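Long-range contact in HTH-type transcriptional regulator PrpR (Mycobacterium tuberculosis, PDB 6D2S), which regulates expression of the enzymes that break down short-chain fatty acids through the glyoxylate and methylcitrate cycles, and is required for growth inside macrophages: residues 14-26 against 167-179. Residues are numbered along the deposited sequence; the frame is centred on the assembly and turned at random. Where two conformers were deposited one is given.
With NA (sodium ion), chain F; NA (sodium ion), chain G.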
ATOM      1  N   ARG A  14      -8.801  11.292   7.252  1.00 13.66           N
ATOM      2  CA  ARG A  14      -9.640  10.718   6.215  1.00 12.53           C
ATOM      3  C   ARG A  14      -9.821   9.212   6.395  1.00 16.02           C
ATOM      4  O   ARG A  14     -10.245   8.532   5.456  1.00 16.89           O
ATOM      5  CB  ARG A  14      -9.060  11.065   4.840  1.00 13.80           C
ATOM      6  CG  ARG A  14      -9.267  12.562   4.481  1.00 14.38           C
ATOM      7  CD  ARG A  14      -8.242  13.156   3.490  1.00 17.28           C
ATOM      8  NE  ARG A  14      -8.481  14.604   3.349  1.00 20.45           N
ATOM      9  CZ  ARG A  14      -8.129  15.509   4.262  1.00 20.49           C
ATOM     10  NH1 ARG A  14      -7.501  15.124   5.368  1.00 16.92           N
ATOM     11  NH2 ARG A  14      -8.413  16.797   4.093  1.00 17.92           N
ATOM     12  N   ASN A  15      -9.517   8.687   7.593  1.00 13.25           N
ATOM     13  CA  ASN A  15      -9.648   7.251   7.900  1.00 13.22           C
ATOM     14  C   ASN A  15      -8.786   6.383   6.985  1.00 13.67           C
ATOM     15  O   ASN A  15      -9.126   5.227   6.708  1.00 12.80           O
ATOM     16  CB  ASN A  15     -11.107   6.801   7.812  1.00 15.85           C
ATOM     17  CG  ASN A  15     -11.999   7.552   8.776  1.00 36.02           C
ATOM     18  OD1 ASN A  15     -11.727   7.597   9.978  1.00 39.36           O
ATOM     19  ND2 ASN A  15     -13.060   8.158   8.253  1.00 40.85           N
ATOM     20  N   ASN A  16      -7.674   6.937   6.496  0.57 12.67           N
ATOM     21  CA  ASN A  16      -6.752   6.210   5.622  0.57 12.71           C
ATOM     22  C   ASN A  16      -7.447   5.691   4.364  0.57 13.60           C
ATOM     23  O   ASN A  16      -7.055   4.663   3.802  0.57 11.81           O
ATOM     24  CB  ASN A  16      -6.077   5.057   6.371  0.57 14.08           C
ATOM     25  CG  ASN A  16      -5.116   5.542   7.453  0.57 18.82           C
ATOM     26  OD1 ASN A  16      -4.474   6.582   7.311  0.57 28.48           O
ATOM     27  ND2 ASN A  16      -5.015   4.786   8.534  0.57 21.61           N
ATOM     28  N   TYR A  17      -8.483   6.395   3.915  1.00 11.91           N
ATOM     29  CA  TYR A  17      -9.264   5.983   2.754  1.00 11.72           C
ATOM     30  C   TYR A  17      -9.645   7.240   1.983  1.00 12.35           C
ATOM     31  O   TYR A  17     -10.254   8.149   2.550  1.00 15.38           O
ATOM     32  CB  TYR A  17     -10.514   5.187   3.176  1.00 11.05           C
ATOM     33  CG  TYR A  17     -11.446   4.961   2.006  1.00 14.84           C
ATOM     34  CD1 TYR A  17     -11.174   3.974   1.065  1.00 11.79           C
ATOM     35  CD2 TYR A  17     -12.571   5.750   1.831  1.00 14.53           C
ATOM     36  CE1 TYR A  17     -12.004   3.781  -0.022  1.00 13.02           C
ATOM     37  CE2 TYR A  17     -13.411   5.575   0.741  1.00 12.81           C
ATOM     38  CZ  TYR A  17     -13.114   4.584  -0.184  1.00 11.61           C
ATOM     39  OH  TYR A  17     -13.929   4.403  -1.270  1.00 13.39           O
ATOM     40  N   ILE A  18      -9.274   7.303   0.705  1.00 13.84           N
ATOM     41  CA  ILE A  18      -9.462   8.493  -0.127  1.00 11.02           C
ATOM     42  C   ILE A  18     -10.500   8.140  -1.184  1.00 11.08           C
ATOM     43  O   ILE A  18     -10.163   7.586  -2.236  1.00 10.27           O
ATOM     44  CB  ILE A  18      -8.150   8.950  -0.773  1.00  9.50           C
ATOM     45  CG1 ILE A  18      -7.014   9.006   0.248  1.00 10.08           C
ATOM     46  CG2 ILE A  18      -8.349  10.302  -1.516  1.00 11.72           C
ATOM     47  CD1 ILE A  18      -7.234  10.020   1.403  1.00 16.38           C
ATOM     48  N   HIS A  19     -11.768   8.480  -0.925  1.00 12.54           N
ATOM     49  CA  HIS A  19     -12.867   7.897  -1.693  1.00 14.96           C
ATOM     50  C   HIS A  19     -12.772   8.220  -3.179  1.00 14.76           C
ATOM     51  O   HIS A  19     -12.921   7.333  -4.029  1.00 14.63           O
ATOM     52  CB  HIS A  19     -14.211   8.375  -1.140  1.00 15.50           C
ATOM     53  CG  HIS A  19     -15.387   7.759  -1.830  1.00 18.93           C
ATOM     54  ND1 HIS A  19     -15.644   6.404  -1.787  1.00 17.07           N
ATOM     55  CD2 HIS A  19     -16.358   8.306  -2.601  1.00 21.87           C
ATOM     56  CE1 HIS A  19     -16.738   6.145  -2.484  1.00 20.49           C
ATOM     57  NE2 HIS A  19     -17.189   7.280  -2.994  1.00 21.89           N
ATOM     58  N   ASP A  20     -12.558   9.492  -3.525  1.00 15.43           N
ATOM     59  CA  ASP A  20     -12.607   9.852  -4.939  1.00 15.95           C
ATOM     60  C   ASP A  20     -11.499   9.176  -5.734  1.00 14.84           C
ATOM     61  O   ASP A  20     -11.704   8.806  -6.896  1.00 15.92           O
ATOM     62  CB  ASP A  20     -12.530  11.372  -5.110  1.00 21.81           C
ATOM     63  CG  ASP A  20     -13.757  12.080  -4.573  1.00 34.43           C
ATOM     64  OD1 ASP A  20     -14.870  11.523  -4.684  1.00 39.17           O
ATOM     65  OD2 ASP A  20     -13.604  13.189  -4.020  1.00 39.82           O
ATOM     66  N   LEU A  21     -10.303   9.037  -5.144  1.00 12.96           N
ATOM     67  CA  LEU A  21      -9.209   8.364  -5.838  1.00 15.04           C
ATOM     68  C   LEU A  21      -9.414   6.863  -5.868  1.00 14.70           C
ATOM     69  O   LEU A  21      -9.094   6.206  -6.864  1.00 14.60           O
ATOM     70  CB  LEU A  21      -7.874   8.660  -5.164  1.00 17.67           C
ATOM     71  CG  LEU A  21      -7.080   9.888  -5.544  1.00 24.33           C
ATOM     72  CD1 LEU A  21      -5.753   9.813  -4.776  1.00 20.02           C
ATOM     73  CD2 LEU A  21      -6.874   9.956  -7.057  1.00 17.61           C
ATOM     74  N   ASP A  22      -9.895   6.299  -4.755  1.00 11.76           N
ATOM     75  CA  ASP A  22     -10.164   4.870  -4.703  1.00 10.68           C
ATOM     76  C   ASP A  22     -11.198   4.489  -5.759  1.00 13.69           C
ATOM     77  O   ASP A  22     -11.022   3.514  -6.499  1.00 12.50           O
ATOM     78  CB  ASP A  22     -10.631   4.493  -3.293  1.00 11.99           C
ATOM     79  CG  ASP A  22     -10.222   3.084  -2.898  1.00 14.35           C
ATOM     80  OD1 ASP A  22     -10.702   2.134  -3.543  1.00 14.80           O
ATOM     81  OD2 ASP A  22      -9.411   2.938  -1.958  1.00 13.55           O
ATOM     82  N   MET A  23     -12.286   5.261  -5.846  1.00 11.31           N
ATOM     83  CA  MET A  23     -13.322   4.996  -6.844  1.00 13.81           C
ATOM     84  C   MET A  23     -12.822   5.245  -8.261  1.00 16.13           C
ATOM     85  O   MET A  23     -13.195   4.519  -9.191  1.00 16.49           O
ATOM     86  CB  MET A  23     -14.551   5.867  -6.561  1.00 16.37           C
ATOM     87  CG  MET A  23     -15.244   5.542  -5.262  1.00 17.60           C
ATOM     88  SD  MET A  23     -16.197   4.010  -5.425  1.00 21.87           S
ATOM     89  CE  MET A  23     -17.576   4.558  -6.438  1.00 27.40           C
ATOM     90  N   ALA A  24     -12.001   6.284  -8.461  1.00 15.76           N
ATOM     91  CA  ALA A  24     -11.484   6.537  -9.804  1.00 15.72           C
ATOM     92  C   ALA A  24     -10.626   5.372 -10.288  1.00 13.62           C
ATOM     93  O   ALA A  24     -10.729   4.953 -11.445  1.00 15.98           O
ATOM     94  CB  ALA A  24     -10.689   7.842  -9.837  1.00 16.80           C
ATOM     95  N   ALA A  25      -9.779   4.833  -9.409  1.00 13.73           N
ATOM     96  CA  ALA A  25      -8.952   3.684  -9.771  1.00 14.78           C
ATOM     97  C   ALA A  25      -9.815   2.479 -10.119  1.00 14.99           C
ATOM     98  O   ALA A  25      -9.600   1.813 -11.139  1.00 15.86           O
ATOM     99  CB  ALA A  25      -8.002   3.340  -8.617  1.00 12.61           C
ATOM    100  N   GLU A  26     -10.804   2.185  -9.271  1.00 13.79           N
ATOM    101  CA  GLU A  26     -11.638   1.012  -9.494  1.00 14.46           C
ATOM    102  C   GLU A  26     -12.454   1.160 -10.772  1.00 17.90           C
ATOM    103  O   GLU A  26     -12.601   0.203 -11.545  1.00 17.54           O
ATOM    104  CB  GLU A  26     -12.554   0.790  -8.281  1.00 12.70           C
ATOM    105  CG  GLU A  26     -13.260  -0.557  -8.315  1.00 13.73           C
ATOM    106  CD  GLU A  26     -14.030  -0.856  -7.038  1.00 18.01           C
ATOM    107  OE1 GLU A  26     -14.379   0.102  -6.311  1.00 15.56           O
ATOM    108  OE2 GLU A  26     -14.300  -2.048  -6.774  1.00 18.28           O
ATOM    109  N   CYS A 167      -0.489  -5.466   2.779  1.00 11.90           N
ATOM    110  CA  CYS A 167      -0.759  -4.931   4.119  1.00 12.56           C
ATOM    111  C   CYS A 167      -1.246  -3.495   4.043  1.00 13.54           C
ATOM    112  O   CYS A 167      -2.203  -3.107   4.724  1.00 12.26           O
ATOM    113  CB  CYS A 167       0.487  -4.995   4.997  1.00 12.89           C
ATOM    114  SG  CYS A 167       0.941  -6.617   5.535  1.00 15.70           S
ATOM    115  N   HIS A 168      -0.578  -2.673   3.240  1.00 11.89           N
ATOM    116  CA  HIS A 168      -1.021  -1.292   3.146  1.00 12.89           C
ATOM    117  C   HIS A 168      -2.443  -1.222   2.619  1.00  8.65           C
ATOM    118  O   HIS A 168      -3.278  -0.485   3.158  1.00 11.94           O
ATOM    119  CB  HIS A 168      -0.082  -0.462   2.273  1.00 17.88           C
ATOM    120  CG  HIS A 168      -0.405   0.998   2.313  1.00 27.94           C
ATOM    121  ND1 HIS A 168      -1.378   1.564   1.516  1.00 28.09           N
ATOM    122  CD2 HIS A 168       0.071   1.998   3.093  1.00 33.20           C
ATOM    123  CE1 HIS A 168      -1.472   2.854   1.788  1.00 32.09           C
ATOM    124  NE2 HIS A 168      -0.604   3.142   2.741  1.00 34.68           N
ATOM    125  N   ARG A 169      -2.760  -2.003   1.583  1.00 11.89           N
ATOM    126  CA  ARG A 169      -4.125  -1.962   1.062  1.00 10.63           C
ATOM    127  C   ARG A 169      -5.141  -2.426   2.106  1.00  8.51           C
ATOM    128  O   ARG A 169      -6.234  -1.851   2.220  1.00  9.88           O
ATOM    129  CB  ARG A 169      -4.245  -2.809  -0.207  1.00 10.95           C
ATOM    130  CG  ARG A 169      -5.592  -2.661  -0.882  1.00 10.38           C
ATOM    131  CD  ARG A 169      -5.753  -1.263  -1.520  1.00 11.42           C
ATOM    132  NE  ARG A 169      -6.910  -1.187  -2.429  1.00 10.73           N
ATOM    133  CZ  ARG A 169      -7.872  -0.262  -2.367  1.00 12.00           C
ATOM    134  NH1 ARG A 169      -7.859   0.668  -1.414  1.00 10.98           N
ATOM    135  NH2 ARG A 169      -8.855  -0.260  -3.268  1.00  9.37           N
ATOM    136  N   LEU A 170      -4.822  -3.478   2.861  1.00 10.12           N
ATOM    137  CA  LEU A 170      -5.755  -3.916   3.900  1.00 12.50           C
ATOM    138  C   LEU A 170      -6.038  -2.783   4.886  1.00 11.57           C
ATOM    139  O   LEU A 170      -7.169  -2.632   5.372  1.00 12.14           O
ATOM    140  CB  LEU A 170      -5.205  -5.148   4.631  1.00  9.60           C
ATOM    141  CG  LEU A 170      -5.171  -6.465   3.842  1.00 12.49           C
ATOM    142  CD1 LEU A 170      -4.363  -7.527   4.597  1.00 12.08           C
ATOM    143  CD2 LEU A 170      -6.602  -6.969   3.610  1.00 11.49           C
ATOM    144  N   SER A 171      -5.039  -1.957   5.159  1.00 11.14           N
ATOM    145  CA  SER A 171      -5.204  -0.848   6.096  1.00 12.23           C
ATOM    146  C   SER A 171      -5.990   0.325   5.510  1.00 13.31           C
ATOM    147  O   SER A 171      -6.263   1.285   6.242  1.00 13.12           O
ATOM    148  CB  SER A 171      -3.835  -0.354   6.579  1.00 14.99           C
ATOM    149  OG  SER A 171      -3.219   0.510   5.628  1.00 15.57           O
ATOM    150  N   THR A 172      -6.356   0.283   4.232  1.00 10.92           N
ATOM    151  CA  THR A 172      -7.157   1.339   3.617  1.00 10.60           C
ATOM    152  C   THR A 172      -8.626   0.966   3.449  1.00 11.12           C
ATOM    153  O   THR A 172      -9.371   1.749   2.857  1.00 10.51           O
ATOM    154  CB  THR A 172      -6.603   1.728   2.229  1.00 12.70           C
ATOM    155  OG1 THR A 172      -6.769   0.632   1.303  1.00 11.69           O
ATOM    156  CG2 THR A 172      -5.123   2.124   2.314  1.00 13.19           C
ATOM    157  N   LEU A 173      -9.062  -0.212   3.907  1.00 10.68           N
ATOM    158  CA  LEU A 173     -10.415  -0.687   3.594  1.00 10.75           C
ATOM    159  C   LEU A 173     -11.448  -0.053   4.528  1.00 14.67           C
ATOM    160  O   LEU A 173     -12.129  -0.722   5.306  1.00 11.46           O
ATOM    161  CB  LEU A 173     -10.480  -2.214   3.649  1.00 11.00           C
ATOM    162  CG  LEU A 173      -9.546  -2.921   2.661  1.00 10.39           C
ATOM    163  CD1 LEU A 173      -9.796  -4.423   2.662  1.00 10.96           C
ATOM    164  CD2 LEU A 173      -9.677  -2.345   1.237  1.00 10.61           C
ATOM    165  N   GLN A 174     -11.562   1.277   4.427  1.00 11.15           N
ATOM    166  CA  GLN A 174     -12.541   2.039   5.195  1.00 11.62           C
ATOM    167  C   GLN A 174     -13.607   2.694   4.311  1.00 13.11           C
ATOM    168  O   GLN A 174     -14.166   3.734   4.671  1.00 12.96           O
ATOM    169  CB  GLN A 174     -11.843   3.095   6.057  1.00 13.63           C
ATOM    170  CG  GLN A 174     -11.240   2.536   7.350  1.00 12.90           C
ATOM    171  CD  GLN A 174      -9.981   1.710   7.102  1.00 13.04           C
ATOM    172  OE1 GLN A 174      -9.950   0.512   7.370  1.00 15.20           O
ATOM    173  NE2 GLN A 174      -8.939   2.352   6.582  1.00 13.45           N
ATOM    174  N   ARG A 175     -13.919   2.095   3.173  1.00 10.73           N
ATOM    175  CA  ARG A 175     -14.983   2.648   2.334  1.00 12.68           C
ATOM    176  C   ARG A 175     -16.310   2.530   3.075  1.00 15.82           C
ATOM    177  O   ARG A 175     -16.654   1.442   3.552  1.00 15.56           O
ATOM    178  CB  ARG A 175     -15.065   1.915   0.987  1.00 13.22           C
ATOM    179  CG  ARG A 175     -16.216   2.402   0.085  1.00 15.11           C
ATOM    180  CD  ARG A 175     -16.200   1.691  -1.283  1.00 13.07           C
ATOM    181  NE  ARG A 175     -15.037   2.048  -2.098  1.00 11.27           N
ATOM    182  CZ  ARG A 175     -14.790   1.519  -3.294  1.00 11.79           C
ATOM    183  NH1 ARG A 175     -15.631   0.610  -3.796  1.00 14.25           N
ATOM    184  NH2 ARG A 175     -13.717   1.889  -3.984  1.00 15.10           N
ATOM    185  N   PRO A 176     -17.073   3.615   3.204  1.00 19.06           N
ATOM    186  CA  PRO A 176     -18.325   3.539   3.965  1.00 22.18           C
ATOM    187  C   PRO A 176     -19.229   2.452   3.403  1.00 17.57           C
ATOM    188  O   PRO A 176     -19.380   2.307   2.189  1.00 18.91           O
ATOM    189  CB  PRO A 176     -18.929   4.939   3.799  1.00 22.11           C
ATOM    190  CG  PRO A 176     -17.723   5.832   3.569  1.00 21.66           C
ATOM    191  CD  PRO A 176     -16.779   4.984   2.739  1.00 16.26           C
ATOM    192  N   ARG A 177     -19.772   1.645   4.300  1.00 18.37           N
ATOM    193  CA  ARG A 177     -20.692   0.553   4.016  0.50 18.45           C
ATOM    194  C   ARG A 177     -20.003  -0.641   3.368  1.00 19.28           C
ATOM    195  O   ARG A 177     -20.680  -1.630   3.049  1.00 20.20           O
ATOM    196  CB  ARG A 177     -21.874   1.010   3.146  0.50 20.31           C
ATOM    197  CG  ARG A 177     -22.725   2.080   3.834  0.50 17.75           C
ATOM    198  CD  ARG A 177     -23.931   2.521   3.001  0.50 18.50           C
ATOM    199  NE  ARG A 177     -24.701   3.536   3.714  0.50 22.72           N
ATOM    200  CZ  ARG A 177     -24.429   4.838   3.671  0.50 21.41           C
ATOM    201  NH1 ARG A 177     -23.415   5.277   2.939  0.50 24.05           N
ATOM    202  NH2 ARG A 177     -25.166   5.700   4.357  0.50 21.95           N
ATOM    203  N   GLN A 178     -18.684  -0.611   3.174  1.00 12.41           N
ATOM    204  CA  GLN A 178     -17.987  -1.813   2.725  1.00 15.70           C
ATOM    205  C   GLN A 178     -16.609  -1.893   3.380  1.00 16.42           C
ATOM    206  O   GLN A 178     -15.584  -2.054   2.729  1.00 14.26           O
ATOM    207  CB  GLN A 178     -17.863  -1.903   1.203  1.00 20.65           C
ATOM    208  CG  GLN A 178     -17.375  -3.306   0.812  1.00 27.67           C
ATOM    209  CD  GLN A 178     -17.478  -3.642  -0.665  1.00 40.64           C
ATOM    210  OE1 GLN A 178     -18.072  -2.907  -1.460  1.00 43.77           O
ATOM    211  NE2 GLN A 178     -16.896  -4.779  -1.038  1.00 39.09           N
ATOM    212  N   ARG A 179     -16.583  -1.815   4.708  1.00 14.25           N
ATOM    213  CA  ARG A 179     -15.315  -1.813   5.421  1.00 13.14           C
ATOM    214  C   ARG A 179     -14.743  -3.224   5.547  1.00 14.87           C
ATOM    215  O   ARG A 179     -15.479  -4.211   5.656  1.00 17.36           O
ATOM    216  CB  ARG A 179     -15.498  -1.206   6.822  1.00 17.83           C
ATOM    217  CG  ARG A 179     -15.918   0.259   6.772  1.00 24.70           C
ATOM    218  CD  ARG A 179     -16.084   0.865   8.149  1.00 37.09           C
ATOM    219  NE  ARG A 179     -14.795   1.131   8.774  1.00 44.55           N
ATOM    220  CZ  ARG A 179     -14.328   0.494   9.842  1.00 48.82           C
ATOM    221  NH1 ARG A 179     -15.052  -0.454  10.423  1.00 56.88           N
ATOM    222  NH2 ARG A 179     -13.140   0.814  10.336  1.00 44.58           N
TER
HETATM  223 NA    NA F 505     -15.392  14.572  -3.557  1.00 43.73          NA
HETATM  224 NA    NA G 506     -10.430   7.037  12.200  1.00 18.95          NA
HETATM  225  O   HOH W   1      -5.328   1.973   8.633  1.00 31.10           O
HETATM  226  O   HOH W   2     -13.170  15.042  -1.617  1.00 53.14           O
HETATM  227  O   HOH W   3     -12.003   5.380  12.895  1.00 36.73           O
HETATM  228  O   HOH W   4      -8.279   7.193  10.904  1.00 25.23           O
HETATM  229  O   HOH W   5      -9.376   7.081  14.039  1.00 28.66           O
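Glu-26 OE1 takes two N-H groups from the end of the Arg-175 guanidinium: OE1 meets NH1 at 2.9 Å on its own syn lone pair, and NH2 from the syn side but out of the carboxylate plane. The bridge belongs to a salt-bridge network of two acids and two arginines, an example of largely buried charge pairing where a helix meets a run of turns: helix 19-31 faces the turn-rich chain after helix 163-170. One helical turn back, Asp-22 meets Arg-169 end-on, OD2 receiving NH1 at 2.8 Å and OD1 receiving NH2, while OD1 also takes a weak bond from Arg-175 NH2. A bend at chi3 (-67°) swings the otherwise extended Arg-175 chain so that NE reaches Tyr-17 OH at 2.7 Å, with the ring and guanidinium planes 65° apart; Met-23 SD sits over the centre of one guanidinium face. Tyr-17 OH also shares a hydrogen bond with His-19 ND1, and Arg-175 CA lies over one face of the Tyr-17 ring. Glu-26 OE2 is held by the backbone N of Arg-139. Asn-15, whose OD1 binds a sodium together with Ser-199 O, accepts through its backbone O from Gln-174 NE2 (2.9 Å, 158° at the hydrogen), which also donates to Ser-171 O from above the carbonyl plane.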